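TatD-related deoxyribonuclease (Thermotoga maritima, PDB 1J6O) probably acts as a metal-dependent deoxyribonuclease of the TatD family, hydrolysing ester bonds in DNA. Local coordinates at residues 88-93 against 126-131; 97-102 against 261-266. All coordinates share one frame; numbering follows the deposited sequence.

Contact 1: 88-93 against 126-131; sequences HLEKFA and IELAGK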
ATOM      1  N   HIS A  88      12.069  -3.646 -17.281  1.00 13.78           N
ATOM      2  CA  HIS A  88      12.537  -2.451 -16.618  1.00 15.43           C
ATOM      3  C   HIS A  88      12.223  -2.512 -15.106  1.00 13.82           C
ATOM      4  O   HIS A  88      13.040  -2.088 -14.291  1.00 13.16           O
ATOM      5  CB  HIS A  88      11.890  -1.239 -17.255  1.00 17.77           C
ATOM      6  CG  HIS A  88      12.669   0.021 -17.061  1.00 23.96           C
ATOM      7  ND1 HIS A  88      12.786   0.981 -18.044  1.00 27.22           N
ATOM      8  CD2 HIS A  88      13.339   0.500 -15.984  1.00 25.99           C
ATOM      9  CE1 HIS A  88      13.489   2.000 -17.578  1.00 26.54           C
ATOM     10  NE2 HIS A  88      13.836   1.734 -16.331  1.00 26.24           N
ATOM     11  N   LEU A  89      11.050  -3.030 -14.732  1.00 13.55           N
ATOM     12  CA  LEU A  89      10.691  -3.120 -13.310  1.00 11.62           C
ATOM     13  C   LEU A  89      11.590  -4.179 -12.671  1.00 12.05           C
ATOM     14  O   LEU A  89      12.064  -4.023 -11.537  1.00 11.13           O
ATOM     15  CB  LEU A  89       9.207  -3.508 -13.126  1.00  9.49           C
ATOM     16  CG  LEU A  89       8.152  -2.470 -13.507  1.00  7.14           C
ATOM     17  CD1 LEU A  89       6.738  -3.067 -13.395  1.00  7.75           C
ATOM     18  CD2 LEU A  89       8.322  -1.242 -12.593  1.00  8.21           C
ATOM     19  N   GLU A  90      11.846  -5.255 -13.413  1.00 12.51           N
ATOM     20  CA  GLU A  90      12.692  -6.324 -12.908  1.00 13.51           C
ATOM     21  C   GLU A  90      14.100  -5.790 -12.636  1.00 13.88           C
ATOM     22  O   GLU A  90      14.740  -6.201 -11.657  1.00 14.85           O
ATOM     23  CB  GLU A  90      12.736  -7.478 -13.910  1.00 15.66           C
ATOM     24  CG  GLU A  90      13.626  -8.632 -13.497  1.00 19.97           C
ATOM     25  CD  GLU A  90      13.291  -9.870 -14.280  1.00 24.60           C
ATOM     26  OE1 GLU A  90      12.941  -9.723 -15.477  1.00 28.73           O
ATOM     27  OE2 GLU A  90      13.369 -10.974 -13.711  1.00 27.55           O
ATOM     28  N   LYS A  91      14.573  -4.863 -13.476  1.00 13.83           N
ATOM     29  CA  LYS A  91      15.903  -4.277 -13.302  1.00 14.93           C
ATOM     30  C   LYS A  91      15.924  -3.428 -12.013  1.00 16.83           C
ATOM     31  O   LYS A  91      16.917  -3.396 -11.283  1.00 16.69           O
ATOM     32  CB  LYS A  91      16.257  -3.370 -14.477  1.00 18.34           C
ATOM     33  CG  LYS A  91      17.558  -2.576 -14.241  1.00 24.12           C
ATOM     34  CD  LYS A  91      17.867  -1.560 -15.329  1.00 28.88           C
ATOM     35  CE  LYS A  91      19.137  -0.752 -14.986  1.00 31.56           C
ATOM     36  NZ  LYS A  91      19.535   0.229 -16.062  1.00 33.44           N
ATOM     37  N   PHE A  92      14.832  -2.727 -11.748  1.00 14.85           N
ATOM     38  CA  PHE A  92      14.766  -1.904 -10.549  1.00 14.68           C
ATOM     39  C   PHE A  92      14.825  -2.817  -9.332  1.00 15.60           C
ATOM     40  O   PHE A  92      15.542  -2.550  -8.352  1.00 15.07           O
ATOM     41  CB  PHE A  92      13.425  -1.145 -10.449  1.00 12.95           C
ATOM     42  CG  PHE A  92      13.264   0.016 -11.400  1.00 13.99           C
ATOM     43  CD1 PHE A  92      14.361   0.698 -11.910  1.00 14.56           C
ATOM     44  CD2 PHE A  92      11.982   0.466 -11.729  1.00 12.66           C
ATOM     45  CE1 PHE A  92      14.183   1.828 -12.747  1.00 14.79           C
ATOM     46  CE2 PHE A  92      11.795   1.582 -12.550  1.00 14.48           C
ATOM     47  CZ  PHE A  92      12.910   2.267 -13.062  1.00 15.99           C
ATOM     48  N   ALA A  93      14.046  -3.887  -9.400  1.00 15.21           N
ATOM     49  CA  ALA A  93      13.965  -4.842  -8.318  1.00 17.16           C
ATOM     50  C   ALA A  93      15.267  -5.531  -7.967  1.00 18.56           C
ATOM     51  O   ALA A  93      15.325  -6.266  -6.988  1.00 18.63           O
ATOM     52  CB  ALA A  93      12.846  -5.865  -8.600  1.00 15.90           C
ATOM     53  N   ILE A 126       1.656  -9.164 -11.708  1.00  7.09           N
ATOM     54  CA  ILE A 126       1.400 -10.229 -10.755  1.00  8.56           C
ATOM     55  C   ILE A 126       2.400 -11.330 -11.127  1.00 10.24           C
ATOM     56  O   ILE A 126       3.025 -11.944 -10.250  1.00  9.20           O
ATOM     57  CB  ILE A 126      -0.034 -10.775 -10.930  1.00  9.68           C
ATOM     58  CG1 ILE A 126      -1.034  -9.758 -10.391  1.00  5.90           C
ATOM     59  CG2 ILE A 126      -0.167 -12.140 -10.262  1.00 10.08           C
ATOM     60  CD1 ILE A 126      -2.486 -10.143 -10.717  1.00  9.39           C
ATOM     61  N   GLU A 127       2.550 -11.601 -12.430  1.00  9.23           N
ATOM     62  CA  GLU A 127       3.491 -12.645 -12.863  1.00 11.51           C
ATOM     63  C   GLU A 127       4.924 -12.299 -12.483  1.00 12.05           C
ATOM     64  O   GLU A 127       5.712 -13.189 -12.095  1.00 12.65           O
ATOM     65  CB  GLU A 127       3.371 -12.900 -14.373  1.00 14.19           C
ATOM     66  CG  GLU A 127       1.986 -13.398 -14.696  1.00 17.88           C
ATOM     67  CD  GLU A 127       1.761 -13.723 -16.167  1.00 21.44           C
ATOM     68  OE1 GLU A 127       2.102 -12.897 -17.040  1.00 25.15           O
ATOM     69  OE2 GLU A 127       1.198 -14.790 -16.429  1.00 21.22           O
ATOM     70  N   LEU A 128       5.281 -11.019 -12.581  1.00  9.36           N
ATOM     71  CA  LEU A 128       6.634 -10.632 -12.214  1.00 10.00           C
ATOM     72  C   LEU A 128       6.847 -10.823 -10.701  1.00 10.81           C
ATOM     73  O   LEU A 128       7.897 -11.304 -10.264  1.00 11.02           O
ATOM     74  CB  LEU A 128       6.899  -9.170 -12.574  1.00  9.47           C
ATOM     75  CG  LEU A 128       8.246  -8.634 -12.086  1.00 10.88           C
ATOM     76  CD1 LEU A 128       9.408  -9.352 -12.771  1.00 10.95           C
ATOM     77  CD2 LEU A 128       8.320  -7.153 -12.370  1.00  9.03           C
ATOM     78  N   ALA A 129       5.859 -10.433  -9.900  1.00  9.99           N
ATOM     79  CA  ALA A 129       5.983 -10.586  -8.448  1.00 10.93           C
ATOM     80  C   ALA A 129       6.154 -12.079  -8.089  1.00 11.56           C
ATOM     81  O   ALA A 129       6.934 -12.438  -7.185  1.00 12.34           O
ATOM     82  CB  ALA A 129       4.755  -9.997  -7.751  1.00 11.37           C
ATOM     83  N   GLY A 130       5.424 -12.948  -8.790  1.00 11.60           N
ATOM     84  CA  GLY A 130       5.530 -14.376  -8.523  1.00 12.13           C
ATOM     85  C   GLY A 130       6.954 -14.833  -8.824  1.00 14.27           C
ATOM     86  O   GLY A 130       7.595 -15.559  -8.038  1.00 13.37           O
ATOM     87  N   LYS A 131       7.473 -14.393  -9.964  1.00 14.18           N
ATOM     88  CA  LYS A 131       8.816 -14.754 -10.363  1.00 15.16           C
ATOM     89  C   LYS A 131       9.894 -14.310  -9.358  1.00 15.44           C
ATOM     90  O   LYS A 131      10.806 -15.071  -9.003  1.00 14.92           O
ATOM     91  CB  LYS A 131       9.100 -14.132 -11.732  1.00 17.61           C
ATOM     92  CG  LYS A 131      10.527 -14.330 -12.233  1.00 20.35           C
ATOM     93  CD  LYS A 131      10.699 -13.677 -13.605  1.00 23.80           C
ATOM     94  CE  LYS A 131      12.149 -13.650 -14.067  1.00 26.80           C
ATOM     95  NZ  LYS A 131      12.321 -12.767 -15.268  1.00 27.21           N
TER
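Glu90 and Lys131 reach out from neighbouring helices and join in a salt bridge, with Lys131 NZ 2.6 Å from Glu90 OE2. The ammonium group comes to the syn lone pair of OE2, on the side of the other oxygen, and OE1 lies 3.1 Å from the same NZ. The two side chains cross at about a right angle, each drawn out to nearly full length. Both leave their helices with CG anti to the backbone N (chi1 178° for Glu90, 175° for Lys131), and the extended chains carry the two charged ends to each other across the space between the helices.

Beside the ion pair the contact is apolar. Leu128 pushes its two methyls at the turn of helix made by Leu89 and Glu90: CD2 meets Leu89 CB at 3.8 Å, while CD1 lies against Glu90 CB at 4.0 Å. Glu90 thus serves twice: its CB packs on Leu128 and its carboxylate holds the ammonium. Replacing Glu90 by alanine would probably leave the Lys131 ammonium without its carboxylate mate and the long lysine chain freer to swing.

Further side chains back these groups. Leu89 also packs on Leu51 of helix 51-61 and on Gln125, and Leu128 rests on Ile101 of strand 98-107, so branched aliphatic residues suit these buried positions. The axes of helix segments 88-92 and 126-131 approach to 11.1 Å at a crossing angle of -35°, a spacing bridged by Leu128 on the CB atoms of Leu89 and Glu90, and by the ion pair. Such side-by-side packing of successive helices, roughly parallel and outside the strand that connects them, is characteristic of the helical layer of a TIM barrel.

Contact 2: 97-102 against 261-266; sequences KVVAIG and RIFLEV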
ATOM      1  N   LYS A  97      16.554  -2.410  -1.894  1.00 12.51           N
ATOM      2  CA  LYS A  97      15.575  -1.503  -1.299  1.00 11.51           C
ATOM      3  C   LYS A  97      14.161  -1.785  -1.822  1.00 11.33           C
ATOM      4  O   LYS A  97      13.182  -1.333  -1.219  1.00  7.80           O
ATOM      5  CB  LYS A  97      15.965  -0.056  -1.606  1.00 13.21           C
ATOM      6  CG  LYS A  97      17.019   0.510  -0.684  1.00 16.72           C
ATOM      7  CD  LYS A  97      16.401   0.769   0.679  1.00 17.48           C
ATOM      8  CE  LYS A  97      17.268   1.720   1.491  1.00 18.92           C
ATOM      9  NZ  LYS A  97      16.491   2.304   2.593  1.00 13.15           N
ATOM     10  N   VAL A  98      14.060  -2.504  -2.947  1.00  8.21           N
ATOM     11  CA  VAL A  98      12.739  -2.832  -3.528  1.00  8.63           C
ATOM     12  C   VAL A  98      12.180  -4.054  -2.798  1.00  8.85           C
ATOM     13  O   VAL A  98      12.749  -5.167  -2.859  1.00  9.41           O
ATOM     14  CB  VAL A  98      12.840  -3.093  -5.028  1.00  9.28           C
ATOM     15  CG1 VAL A  98      11.487  -3.571  -5.567  1.00  9.82           C
ATOM     16  CG2 VAL A  98      13.237  -1.800  -5.737  1.00 10.14           C
ATOM     17  N   VAL A  99      11.046  -3.854  -2.129  1.00  7.25           N
ATOM     18  CA  VAL A  99      10.424  -4.925  -1.361  1.00  6.49           C
ATOM     19  C   VAL A  99       9.060  -5.367  -1.853  1.00  6.82           C
ATOM     20  O   VAL A  99       8.418  -6.227  -1.251  1.00  8.00           O
ATOM     21  CB  VAL A  99      10.269  -4.468   0.121  1.00  6.75           C
ATOM     22  CG1 VAL A  99      11.645  -4.136   0.723  1.00  7.36           C
ATOM     23  CG2 VAL A  99       9.413  -3.188   0.182  1.00  8.11           C
ATOM     24  N   ALA A 100       8.611  -4.798  -2.964  1.00  6.67           N
ATOM     25  CA  ALA A 100       7.311  -5.174  -3.459  1.00  6.69           C
ATOM     26  C   ALA A 100       7.142  -4.668  -4.874  1.00  6.72           C
ATOM     27  O   ALA A 100       7.951  -3.880  -5.347  1.00  6.95           O
ATOM     28  CB  ALA A 100       6.211  -4.538  -2.566  1.00  6.84           C
ATOM     29  N   ILE A 101       6.108  -5.179  -5.527  1.00  6.53           N
ATOM     30  CA  ILE A 101       5.752  -4.809  -6.889  1.00  7.15           C
ATOM     31  C   ILE A 101       4.384  -4.147  -6.746  1.00  7.45           C
ATOM     32  O   ILE A 101       3.443  -4.736  -6.180  1.00  8.07           O
ATOM     33  CB  ILE A 101       5.614  -6.040  -7.857  1.00  8.19           C
ATOM     34  CG1 ILE A 101       6.978  -6.686  -8.110  1.00  9.33           C
ATOM     35  CG2 ILE A 101       5.041  -5.556  -9.229  1.00  8.57           C
ATOM     36  CD1 ILE A 101       7.997  -5.777  -8.782  1.00 11.30           C
ATOM     37  N   GLY A 102       4.292  -2.912  -7.245  1.00  6.18           N
ATOM     38  CA  GLY A 102       3.064  -2.130  -7.196  1.00  6.95           C
ATOM     39  C   GLY A 102       3.501  -0.668  -7.136  1.00  7.42           C
ATOM     40  O   GLY A 102       4.681  -0.395  -6.915  1.00  7.68           O
ATOM     41  N   ARG A 261       6.581  -8.491   8.594  1.00  9.44           N
ATOM     42  CA  ARG A 261       6.561  -9.816   8.010  1.00 12.02           C
ATOM     43  C   ARG A 261       6.386  -9.808   6.501  1.00 13.14           C
ATOM     44  O   ARG A 261       7.079 -10.514   5.773  1.00 12.50           O
ATOM     45  CB  ARG A 261       5.450 -10.643   8.651  1.00 12.36           C
ATOM     46  CG  ARG A 261       5.400 -12.079   8.182  1.00 18.30           C
ATOM     47  CD  ARG A 261       4.175 -12.811   8.734  1.00 20.19           C
ATOM     48  NE  ARG A 261       2.935 -12.328   8.139  1.00 24.50           N
ATOM     49  CZ  ARG A 261       2.000 -11.658   8.802  1.00 25.81           C
ATOM     50  NH1 ARG A 261       2.162 -11.385  10.099  1.00 24.30           N
ATOM     51  NH2 ARG A 261       0.903 -11.257   8.169  1.00 25.32           N
ATOM     52  N   ILE A 262       5.467  -8.986   6.026  1.00  9.68           N
ATOM     53  CA  ILE A 262       5.210  -8.916   4.589  1.00 11.19           C
ATOM     54  C   ILE A 262       6.315  -8.323   3.738  1.00  9.03           C
ATOM     55  O   ILE A 262       6.752  -8.910   2.750  1.00  9.95           O
ATOM     56  CB  ILE A 262       3.910  -8.100   4.320  1.00 11.08           C
ATOM     57  CG1 ILE A 262       2.695  -8.900   4.813  1.00 10.72           C
ATOM     58  CG2 ILE A 262       3.730  -7.835   2.827  1.00 12.44           C
ATOM     59  CD1 ILE A 262       1.386  -8.126   4.767  1.00 14.56           C
ATOM     60  N   PHE A 263       6.782  -7.163   4.149  1.00  7.23           N
ATOM     61  CA  PHE A 263       7.808  -6.462   3.414  1.00  7.86           C
ATOM     62  C   PHE A 263       9.264  -6.654   3.755  1.00 10.71           C
ATOM     63  O   PHE A 263      10.116  -6.609   2.858  1.00  7.75           O
ATOM     64  CB  PHE A 263       7.473  -4.964   3.495  1.00  9.24           C
ATOM     65  CG  PHE A 263       6.131  -4.619   2.904  1.00  7.14           C
ATOM     66  CD1 PHE A 263       5.954  -4.614   1.535  1.00  6.69           C
ATOM     67  CD2 PHE A 263       5.061  -4.295   3.729  1.00  8.76           C
ATOM     68  CE1 PHE A 263       4.723  -4.279   0.983  1.00  7.88           C
ATOM     69  CE2 PHE A 263       3.810  -3.954   3.198  1.00  7.98           C
ATOM     70  CZ  PHE A 263       3.640  -3.946   1.819  1.00  9.09           C
ATOM     71  N   LEU A 264       9.564  -6.889   5.027  1.00 11.31           N
ATOM     72  CA  LEU A 264      10.970  -7.040   5.382  1.00 13.64           C
ATOM     73  C   LEU A 264      11.579  -8.399   5.569  1.00 15.15           C
ATOM     74  O   LEU A 264      12.799  -8.513   5.581  1.00 16.53           O
ATOM     75  CB  LEU A 264      11.264  -6.195   6.615  1.00 13.80           C
ATOM     76  CG  LEU A 264      10.903  -4.722   6.406  1.00 13.25           C
ATOM     77  CD1 LEU A 264      11.293  -3.903   7.630  1.00 13.42           C
ATOM     78  CD2 LEU A 264      11.573  -4.190   5.126  1.00 13.91           C
ATOM     79  N   GLU A 265      10.764  -9.424   5.727  1.00 16.97           N
ATOM     80  CA  GLU A 265      11.334 -10.746   5.916  1.00 20.51           C
ATOM     81  C   GLU A 265      12.060 -11.185   4.658  1.00 22.50           C
ATOM     82  O   GLU A 265      11.577 -10.981   3.539  1.00 20.90           O
ATOM     83  CB  GLU A 265      10.238 -11.741   6.295  1.00 21.67           C
ATOM     84  CG  GLU A 265      10.701 -12.771   7.326  1.00 24.34           C
ATOM     85  CD  GLU A 265       9.553 -13.410   8.081  1.00 24.31           C
ATOM     86  OE1 GLU A 265       8.928 -14.365   7.554  1.00 25.82           O
ATOM     87  OE2 GLU A 265       9.269 -12.950   9.206  1.00 23.15           O
ATOM     88  N   VAL A 266      13.243 -11.764   4.839  1.00 23.68           N
ATOM     89  CA  VAL A 266      14.021 -12.220   3.704  1.00 25.20           C
ATOM     90  C   VAL A 266      13.219 -13.327   3.002  1.00 28.17           C
ATOM     91  O   VAL A 266      12.794 -14.291   3.637  1.00 28.51           O
ATOM     92  CB  VAL A 266      15.403 -12.767   4.155  1.00 24.28           C
ATOM     93  CG1 VAL A 266      16.201 -13.222   2.944  1.00 23.75           C
ATOM     94  CG2 VAL A 266      16.166 -11.701   4.900  1.00 23.43           C
TER
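Phe263 sets its CG anti to its own carbonyl carbon (chi1 -60°), which carries the ring across to the strand segment 98-102, where Val99 meets it. Val99 has the same first torsion, -60°; CG1 stands beside its backbone N, while CG2 sits between N and the carbonyl carbon and approaches Phe263 CD1 at 4.0 Å, oblique to the ring. One residue on, the methyl of Ala100 lies in the ring plane at its edge, with CB 3.9 Å from Phe263 CE1. Alanine suits this place because both the ring edge and Ser70 of the adjoining strand crowd its side chain.

The backbone of the helix end joins in as well: Phe263 O is 3.5 Å from Val99 CB. In the TIM-barrel fold of this family, strand 98-107 is one stave of the parallel barrel, and here helix 248-264, the last of the chain, sends an aromatic residue against the beginning of that stave. A looser touch is Leu264 CD2, 4.4 Å from Val99 CG1; Phe68 touches both residues. Within its own helix Phe263 carries Ile262 CG2 over the centre of one ring face, 3.7 Å above the plane. The side chains of Phe263 and His17, a predicted ligand of a divalent metal cation, are about 7 Å apart.

How the contacts relate
From the N terminus, the chain runs through helix 85-92, enters strand 98-107, and returns along helix 115-132, where contact 1 closes a short loop of 32 intervening residues round that strand. Contact 2 starts inside this loop, at 97-102, but closes only at 261-266, after 158 residues holding the later barrel strands; the two contacts therefore cross. They also touch. Ile101 CD1 reaches Leu128 CD2 at 3.9 Å, and Val98 packs against Phe92 and Ala93. Strand 98-107 is thus shared: its Val98 and Ile101 side chains meet the outer helices, whereas Val99 and Ala100 face the C-terminal helix.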